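Local coordinates for glutathione peroxidase-like protein (Trypanosoma brucei, PDB 2VUP), which probably acts as a peroxidase of the glutathione peroxidase family, reducing peroxides with electrons supplied by tryparedoxin, at residues K179-P182 against L183-T187. Residues are numbered along the deposited sequence; the frame is centred on the assembly and turned at random.
Sequences KLIP and LLEST
Leu184 packs back along its own helix onto Leu180, and its side chain can be followed outward atom by atom. CB stands 3.7 Å from both Leu180 O and Ile181 O. One bond further, CG has Leu180 O and Leu180 CD1 as its neighbours; it lies beside the backbone N of Leu184, anti to the carbonyl carbon (chi1 -76°), which directs the branch back toward the preceding turn. From there CD1 still lies beside Leu180 O and comes to 4.0 Å from Leu180 CG, the two leucines meeting at a slant through their branched ends. Beneath them the backbone bond from Leu184 N to Leu180 O, 2.9 Å long with an N-H...O angle of 157°, fixes the one-turn spacing. Both leucines are buried; each touches Tyr77 of helix 63-77, and Leu184 also meets Pro50.

The segments cover the last turns of helix 173-185, the last helix of a thioredoxin fold, and the residues that follow, packed beside the strands at 154-157 and 163-167. Regular i to i+4 bonding continues from Glu185 N to Ile181 O at 3.2 Å, so that two sound bonds lie between two weak ones, Leu183 N to Lys179 O and the poorly directed Ser186 N to Pro182 O. Ser186 also turns its hydroxyl back along the chain. Its OG, set between the backbone N and the carbonyl carbon (chi1 77°), donates to Leu183 O at 2.6 Å, in the carbonyl plane and on a lone pair, while Ser186 N bonds to the same oxygen; two donors, the amide and hydroxyl of Ser186, thus share that carbonyl oxygen. On the exposed side, Glu185 was modelled in two conformers; in one it bends at chi2 and runs alongside Ile181, a doubtful approach.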
loop_
_atom_site.group_PDB
_atom_site.type_symbol
_atom_site.label_atom_id
_atom_site.label_comp_id
_atom_site.label_asym_id
_atom_site.label_seq_id
_atom_site.Cartn_x
_atom_site.Cartn_y
_atom_site.Cartn_z
ATOM N N LYS A 179 -12.685 8.096 -4.967
ATOM C CA LYS A 179 -12.022 8.960 -3.994
ATOM C C LYS A 179 -10.751 9.596 -4.558
ATOM O O LYS A 179 -10.411 10.731 -4.209
ATOM C CB LYS A 179 -11.708 8.177 -2.711
ATOM C CG LYS A 179 -12.888 7.389 -2.143
ATOM C CD LYS A 179 -14.001 8.307 -1.653
ATOM C CE LYS A 179 -15.240 7.511 -1.262
ATOM N NZ LYS A 179 -16.095 8.267 -0.308
ATOM N N LEU A 180 -10.063 8.861 -5.430
ATOM C CA LEU A 180 -8.775 9.298 -5.964
ATOM C C LEU A 180 -8.902 10.498 -6.897
ATOM O O LEU A 180 -8.111 11.438 -6.812
ATOM C CB LEU A 180 -8.056 8.138 -6.665
ATOM C CG LEU A 180 -6.699 8.381 -7.334
ATOM C CD1 LEU A 180 -5.657 8.956 -6.359
ATOM C CD2 LEU A 180 -6.199 7.096 -7.975
ATOM N N ILE A 181 -9.899 10.461 -7.779
ATOM C CA ILE A 181 -10.130 11.536 -8.749
ATOM C C ILE A 181 -10.336 12.916 -8.088
ATOM O O ILE A 181 -9.594 13.849 -8.395
ATOM C CB ILE A 181 -11.234 11.161 -9.784
ATOM C CG1 ILE A 181 -10.678 10.135 -10.774
ATOM C CG2 ILE A 181 -11.740 12.399 -10.528
ATOM C CD1 ILE A 181 -11.732 9.362 -11.557
ATOM N N PRO A 182 -11.324 13.049 -7.171
ATOM C CA PRO A 182 -11.462 14.338 -6.478
ATOM C C PRO A 182 -10.168 14.781 -5.790
ATOM O O PRO A 182 -9.885 15.981 -5.715
ATOM C CB PRO A 182 -12.549 14.062 -5.432
ATOM C CG PRO A 182 -13.341 12.950 -6.000
ATOM C CD PRO A 182 -12.356 12.087 -6.734
ATOM N N LEU A 183 -9.394 13.809 -5.308
ATOM C CA LEU A 183 -8.133 14.066 -4.619
ATOM C C LEU A 183 -7.077 14.654 -5.558
ATOM O O LEU A 183 -6.407 15.626 -5.210
ATOM C CB LEU A 183 -7.622 12.775 -3.968
ATOM C CG LEU A 183 -6.968 12.841 -2.589
ATOM C CD1 LEU A 183 -7.872 13.523 -1.565
ATOM C CD2 LEU A 183 -6.608 11.432 -2.133
ATOM N N LEU A 184 -6.942 14.064 -6.744
ATOM C CA LEU A 184 -6.002 14.543 -7.760
ATOM C C LEU A 184 -6.308 15.975 -8.216
ATOM O O LEU A 184 -5.390 16.774 -8.451
ATOM C CB LEU A 184 -5.988 13.595 -8.964
ATOM C CG LEU A 184 -5.233 12.272 -8.789
ATOM C CD1 LEU A 184 -5.645 11.283 -9.849
ATOM C CD2 LEU A 184 -3.723 12.494 -8.829
ATOM N N GLU A 185 -7.599 16.289 -8.315
ATOM C CA GLU A 185 -8.038 17.608 -8.760
ATOM C C GLU A 185 -7.816 18.699 -7.705
ATOM O O GLU A 185 -7.849 19.893 -8.023
ATOM C CB GLU A 185 -9.498 17.554 -9.229
ATOM C CG GLU A 185 -9.688 17.176 -10.712
ATOM C CD GLU A 185 -8.923 15.921 -11.139
ATOM O OE1 GLU A 185 -7.725 16.029 -11.477
ATOM O OE2 GLU A 185 -9.530 14.829 -11.160
ATOM N N SER A 186 -7.568 18.286 -6.459
ATOM C CA SER A 186 -7.312 19.219 -5.355
ATOM C C SER A 186 -5.932 19.892 -5.434
ATOM O O SER A 186 -5.137 19.607 -6.339
ATOM C CB SER A 186 -7.497 18.526 -3.997
ATOM O OG SER A 186 -6.388 17.699 -3.678
ATOM N N THR A 187 -5.672 20.779 -4.471
ATOM C CA THR A 187 -4.473 21.632 -4.426
ATOM C C THR A 187 -4.229 22.395 -5.728
ATOM O O THR A 187 -4.913 23.380 -6.015
ATOM C CB THR A 187 -3.234 20.830 -4.020
#